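Xylulokinase (Brucella ovis, PDB 5VM1) probably phosphorylates D-xylulose to D-xylulose 5-phosphate with ATP, as a member of the FGGY family of carbohydrate kinases. Local coordinates at residues 329-341 against 469-483. Numbering follows the deposited sequence.
Sequences TLKAPGSVTFLPY and LLSAYDEAYQRYHAL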
loop_
_atom_site.group_PDB
_atom_site.type_symbol
_atom_site.label_atom_id
_atom_site.label_comp_id
_atom_site.label_asym_id
_atom_site.label_seq_id
_atom_site.Cartn_x
_atom_site.Cartn_y
_atom_site.Cartn_z
ATOM N N THR A 329 25.305 0.303 16.617
ATOM C CA THR A 329 26.435 0.651 15.765
ATOM C C THR A 329 26.509 -0.277 14.551
ATOM O O THR A 329 26.438 -1.507 14.687
ATOM C CB THR A 329 27.738 0.596 16.563
ATOM O OG1 THR A 329 27.705 1.607 17.577
ATOM C CG2 THR A 329 28.941 0.838 15.651
ATOM N N LEU A 330 26.586 0.322 13.361
ATOM C CA LEU A 330 26.676 -0.455 12.132
ATOM C C LEU A 330 28.015 -1.179 12.069
ATOM O O LEU A 330 29.060 -0.625 12.434
ATOM C CB LEU A 330 26.511 0.437 10.904
ATOM C CG LEU A 330 26.139 -0.287 9.597
ATOM C CD1 LEU A 330 24.682 -0.750 9.621
ATOM C CD2 LEU A 330 26.384 0.569 8.374
ATOM N N LYS A 331 27.969 -2.436 11.642
ATOM C CA LYS A 331 29.150 -3.268 11.453
ATOM C C LYS A 331 29.402 -3.506 9.968
ATOM O O LYS A 331 28.472 -3.492 9.152
ATOM C CB LYS A 331 28.971 -4.613 12.152
ATOM C CG LYS A 331 28.830 -4.517 13.653
ATOM C CD LYS A 331 28.560 -5.887 14.213
ATOM C CE LYS A 331 28.128 -5.845 15.665
ATOM N NZ LYS A 331 27.613 -7.204 16.019
ATOM N N ALA A 332 30.658 -3.753 9.623
ATOM C CA ALA A 332 30.969 -4.131 8.251
ATOM C C ALA A 332 30.364 -5.497 7.968
ATOM O O ALA A 332 30.337 -6.348 8.852
ATOM C CB ALA A 332 32.469 -4.193 8.015
ATOM N N PRO A 333 29.827 -5.720 6.775
ATOM C CA PRO A 333 29.234 -7.031 6.491
ATOM C C PRO A 333 30.286 -8.120 6.641
ATOM O O PRO A 333 31.477 -7.918 6.366
ATOM C CB PRO A 333 28.754 -6.909 5.044
ATOM C CG PRO A 333 28.633 -5.439 4.799
ATOM C CD PRO A 333 29.721 -4.806 5.631
ATOM N N GLY A 334 29.835 -9.283 7.109
ATOM C CA GLY A 334 30.664 -10.462 7.171
ATOM C C GLY A 334 30.454 -11.366 5.969
ATOM O O GLY A 334 29.848 -10.997 4.958
ATOM N N SER A 335 30.948 -12.594 6.101
ATOM C CA SER A 335 30.881 -13.530 4.988
ATOM C C SER A 335 29.482 -14.076 4.788
ATOM O O SER A 335 29.205 -14.626 3.717
ATOM C CB SER A 335 31.883 -14.674 5.200
ATOM O OG SER A 335 31.591 -15.428 6.350
ATOM N N VAL A 336 28.597 -13.899 5.773
ATOM C CA VAL A 336 27.220 -14.375 5.681
ATOM C C VAL A 336 26.375 -13.420 4.840
ATOM O O VAL A 336 26.404 -12.197 5.027
ATOM C CB VAL A 336 26.599 -14.550 7.070
ATOM C CG1 VAL A 336 25.197 -15.038 6.881
ATOM C CG2 VAL A 336 27.391 -15.528 7.910
ATOM N N THR A 337 25.628 -13.984 3.901
ATOM C CA THR A 337 24.695 -13.267 3.046
ATOM C C THR A 337 23.316 -13.897 3.200
ATOM O O THR A 337 23.188 -15.124 3.262
ATOM C CB THR A 337 25.165 -13.309 1.563
ATOM O OG1 THR A 337 26.366 -12.521 1.390
ATOM C CG2 THR A 337 24.077 -12.824 0.610
ATOM N N PHE A 338 22.279 -13.073 3.276
ATOM C CA PHE A 338 20.910 -13.574 3.391
ATOM C C PHE A 338 20.101 -13.105 2.181
ATOM O O PHE A 338 20.066 -11.906 1.874
ATOM C CB PHE A 338 20.261 -13.107 4.694
ATOM C CG PHE A 338 18.842 -13.546 4.867
ATOM C CD1 PHE A 338 18.531 -14.858 5.146
ATOM C CD2 PHE A 338 17.816 -12.643 4.763
ATOM C CE1 PHE A 338 17.214 -15.267 5.313
ATOM C CE2 PHE A 338 16.502 -13.040 4.930
ATOM C CZ PHE A 338 16.204 -14.350 5.208
ATOM N N LEU A 339 19.534 -14.055 1.444
ATOM C CA LEU A 339 18.540 -13.725 0.429
ATOM C C LEU A 339 17.142 -13.829 1.036
ATOM O O LEU A 339 16.748 -14.925 1.452
ATOM C CB LEU A 339 18.653 -14.655 -0.762
ATOM C CG LEU A 339 19.805 -14.579 -1.743
ATOM C CD1 LEU A 339 19.328 -15.318 -2.975
ATOM C CD2 LEU A 339 20.191 -13.172 -2.093
ATOM N N PRO A 340 16.359 -12.734 1.108
ATOM C CA PRO A 340 15.085 -12.779 1.850
ATOM C C PRO A 340 13.895 -13.320 1.062
ATOM O O PRO A 340 12.762 -12.884 1.280
ATOM C CB PRO A 340 14.859 -11.312 2.233
ATOM C CG PRO A 340 15.528 -10.542 1.161
ATOM C CD PRO A 340 16.693 -11.365 0.666
ATOM N N TYR A 341 14.129 -14.245 0.135
ATOM C CA TYR A 341 13.095 -14.698 -0.796
ATOM C C TYR A 341 12.277 -15.854 -0.232
ATOM O O TYR A 341 11.996 -16.826 -0.958
ATOM C CB TYR A 341 13.731 -15.088 -2.129
ATOM C CG TYR A 341 14.625 -14.022 -2.747
ATOM C CD1 TYR A 341 14.335 -12.657 -2.591
ATOM C CD2 TYR A 341 15.772 -14.376 -3.485
ATOM C CE1 TYR A 341 15.161 -11.671 -3.145
ATOM C CE2 TYR A 341 16.594 -13.399 -4.070
ATOM C CZ TYR A 341 16.281 -12.047 -3.892
ATOM O OH TYR A 341 17.070 -11.060 -4.458
ATOM N N LEU A 469 31.729 2.600 5.737
ATOM C CA LEU A 469 31.247 1.288 5.344
ATOM C C LEU A 469 30.599 1.259 3.950
ATOM O O LEU A 469 30.082 0.204 3.553
ATOM C CB LEU A 469 30.293 0.754 6.417
ATOM C CG LEU A 469 31.032 0.496 7.737
ATOM C CD1 LEU A 469 30.093 -0.011 8.810
ATOM C CD2 LEU A 469 32.167 -0.507 7.507
ATOM N N LEU A 470 30.656 2.368 3.184
ATOM C CA LEU A 470 30.027 2.402 1.859
ATOM C C LEU A 470 30.654 1.395 0.910
ATOM O O LEU A 470 29.949 0.733 0.130
ATOM C CB LEU A 470 30.143 3.786 1.234
ATOM C CG LEU A 470 29.101 4.805 1.652
ATOM C CD1 LEU A 470 29.414 6.103 0.951
ATOM C CD2 LEU A 470 27.668 4.321 1.377
ATOM N N SER A 471 31.981 1.285 0.946
ATOM C CA SER A 471 32.670 0.367 0.056
ATOM C C SER A 471 32.392 -1.077 0.439
ATOM O O SER A 471 32.086 -1.907 -0.421
ATOM C CB SER A 471 34.170 0.660 0.084
ATOM O OG SER A 471 34.870 -0.214 -0.773
ATOM N N ALA A 472 32.471 -1.393 1.734
ATOM C CA ALA A 472 32.199 -2.759 2.167
ATOM C C ALA A 472 30.766 -3.162 1.848
ATOM O O ALA A 472 30.507 -4.314 1.483
ATOM C CB ALA A 472 32.501 -2.920 3.658
ATOM N N TYR A 473 29.821 -2.217 1.938
ATOM C CA TYR A 473 28.440 -2.539 1.586
ATOM C C TYR A 473 28.280 -2.784 0.087
ATOM O O TYR A 473 27.462 -3.626 -0.295
ATOM C CB TYR A 473 27.485 -1.435 2.057
ATOM C CG TYR A 473 26.760 -1.752 3.345
ATOM C CD1 TYR A 473 27.438 -1.763 4.568
ATOM C CD2 TYR A 473 25.407 -2.101 3.340
ATOM C CE1 TYR A 473 26.784 -2.076 5.754
ATOM C CE2 TYR A 473 24.747 -2.431 4.540
ATOM C CZ TYR A 473 25.441 -2.408 5.732
ATOM O OH TYR A 473 24.802 -2.735 6.905
ATOM N N ASP A 474 29.028 -2.066 -0.770
ATOM C CA ASP A 474 29.023 -2.371 -2.207
ATOM C C ASP A 474 29.532 -3.777 -2.469
ATOM O O ASP A 474 28.945 -4.548 -3.247
ATOM C CB ASP A 474 29.913 -1.396 -2.986
ATOM C CG ASP A 474 29.250 -0.062 -3.278
ATOM O OD1 ASP A 474 28.010 0.083 -3.118
ATOM O OD2 ASP A 474 30.013 0.854 -3.682
ATOM N N GLU A 475 30.634 -4.124 -1.817
ATOM C CA GLU A 475 31.219 -5.438 -2.001
ATOM C C GLU A 475 30.222 -6.506 -1.573
ATOM O O GLU A 475 29.994 -7.480 -2.301
ATOM C CB GLU A 475 32.526 -5.475 -1.209
ATOM C CG GLU A 475 33.349 -6.723 -1.219
ATOM C CD GLU A 475 34.449 -6.617 -0.186
ATOM O OE1 GLU A 475 34.647 -7.582 0.588
ATOM O OE2 GLU A 475 35.090 -5.541 -0.129
ATOM N N ALA A 476 29.571 -6.302 -0.422
ATOM C CA ALA A 476 28.563 -7.248 0.038
ATOM C C ALA A 476 27.312 -7.205 -0.839
ATOM O O ALA A 476 26.678 -8.244 -1.080
ATOM C CB ALA A 476 28.214 -6.974 1.500
ATOM N N TYR A 477 26.931 -6.016 -1.320
ATOM C CA TYR A 477 25.799 -5.950 -2.235
ATOM C C TYR A 477 26.061 -6.789 -3.482
ATOM O O TYR A 477 25.170 -7.512 -3.949
ATOM C CB TYR A 477 25.457 -4.504 -2.645
ATOM C CG TYR A 477 24.482 -4.553 -3.803
ATOM C CD1 TYR A 477 23.159 -4.976 -3.598
ATOM C CD2 TYR A 477 24.893 -4.268 -5.113
ATOM C CE1 TYR A 477 22.273 -5.100 -4.654
ATOM C CE2 TYR A 477 24.019 -4.378 -6.174
ATOM C CZ TYR A 477 22.714 -4.787 -5.943
ATOM O OH TYR A 477 21.861 -4.892 -7.005
ATOM N N GLN A 478 27.278 -6.711 -4.035
ATOM C CA GLN A 478 27.566 -7.466 -5.253
ATOM C C GLN A 478 27.495 -8.974 -5.005
ATOM O O GLN A 478 26.993 -9.722 -5.855
ATOM C CB GLN A 478 28.923 -7.048 -5.824
ATOM C CG GLN A 478 28.932 -5.601 -6.351
ATOM C CD GLN A 478 28.023 -5.394 -7.561
ATOM O OE1 GLN A 478 27.602 -6.355 -8.216
ATOM N NE2 GLN A 478 27.657 -4.137 -7.818
ATOM N N ARG A 479 27.954 -9.432 -3.831
ATOM C CA ARG A 479 27.783 -10.831 -3.445
ATOM C C ARG A 479 26.308 -11.218 -3.446
ATOM O O ARG A 479 25.908 -12.201 -4.079
ATOM C CB ARG A 479 28.381 -11.046 -2.052
ATOM C CG ARG A 479 29.505 -12.079 -1.926
ATOM C CD ARG A 479 30.614 -11.534 -1.012
ATOM N NE ARG A 479 30.087 -11.170 0.305
ATOM C CZ ARG A 479 30.609 -10.235 1.098
ATOM N NH1 ARG A 479 31.688 -9.545 0.703
ATOM N NH2 ARG A 479 30.040 -9.979 2.288
ATOM N N TYR A 480 25.471 -10.398 -2.814
ATOM C CA TYR A 480 24.038 -10.663 -2.766
ATOM C C TYR A 480 23.447 -10.720 -4.169
ATOM O O TYR A 480 22.588 -11.561 -4.466
ATOM C CB TYR A 480 23.375 -9.572 -1.918
ATOM C CG TYR A 480 21.862 -9.496 -1.933
ATOM C CD1 TYR A 480 21.180 -8.870 -2.983
ATOM C CD2 TYR A 480 21.123 -9.988 -0.871
ATOM C CE1 TYR A 480 19.808 -8.779 -2.990
ATOM C CE2 TYR A 480 19.746 -9.909 -0.870
ATOM C CZ TYR A 480 19.090 -9.295 -1.930
ATOM O OH TYR A 480 17.715 -9.194 -1.916
ATOM N N HIS A 481 23.890 -9.817 -5.039
ATOM C CA HIS A 481 23.354 -9.741 -6.391
ATOM C C HIS A 481 23.765 -10.949 -7.236
ATOM O O HIS A 481 22.970 -11.438 -8.047
ATOM C CB HIS A 481 23.802 -8.433 -7.034
ATOM C CG HIS A 481 23.119 -8.135 -8.329
ATOM N ND1 HIS A 481 23.803 -7.793 -9.473
ATOM C CD2 HIS A 481 21.803 -8.109 -8.651
ATOM C CE1 HIS A 481 22.941 -7.580 -10.449
ATOM N NE2 HIS A 481 21.721 -7.770 -9.978
ATOM N N ALA A 482 25.020 -11.417 -7.093
ATOM C CA ALA A 482 25.514 -12.577 -7.845
ATOM C C ALA A 482 24.870 -13.887 -7.398
ATOM O O ALA A 482 24.857 -14.850 -8.167
ATOM C CB ALA A 482 27.030 -12.686 -7.731
ATOM N N LEU A 483 24.365 -13.955 -6.167
ATOM C CA LEU A 483 23.726 -15.175 -5.698
ATOM C C LEU A 483 22.436 -15.470 -6.451
ATOM O O LEU A 483 22.084 -16.647 -6.612
ATOM C CB LEU A 483 23.464 -15.086 -4.201
ATOM C CG LEU A 483 24.582 -15.808 -3.452
ATOM C CD1 LEU A 483 24.565 -15.530 -1.959
ATOM C CD2 LEU A 483 24.486 -17.293 -3.725
HETATM O O HOH W 1 16.729 -8.636 -4.158
HETATM O O HOH W 2 19.621 -11.145 -5.182
#
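Tyr480 of helix 470-488 lies against strand 337-339 and the two residues after it. Its chi1 of 169° swings the ring away from the backbone N, and the ring then reaches along the chain from Phe338 to Tyr341. The methyl CD2 of Leu339 sits over one face of the Tyr480 ring, 3.8 Å from the centroid, as a CH-pi contact. The carbonyl O of Phe338 lies at the ring edge, 3.4 Å from Tyr480 CE2. Pro340 CD also meets that edge. Water 1 bonds to both Tyr341 OH and Tyr480 OH. Water 2 joins Tyr341 OH to the backbone O of Tyr480.

Pro333 fills a second site on the helix. Pro333 CB packs 3.6 Å from Ala476 CB, and its CD touches Ala472 CB. Pro333 CG stands over a face of the Tyr473 ring, 4.2 Å from the centroid, in another CH-pi contact. Thr337 turns its methyl to the helix near Tyr480 and Leu483. Thr337 CG2 meets Leu483 CD1 tip to tip at 3.8 Å and also nears Tyr480 CA.

Helix 367-390 touches both Pro333 and Tyr480, and strand 357-359 pairs with strand 337-339. The contact lays the C-terminal helix 470-488 against the loop and short strand of 329-341, away from the predicted catalytic aspartate and substrate-binding residues. It is largely apolar and CH-pi packing, with two water bridges at the tyrosine end.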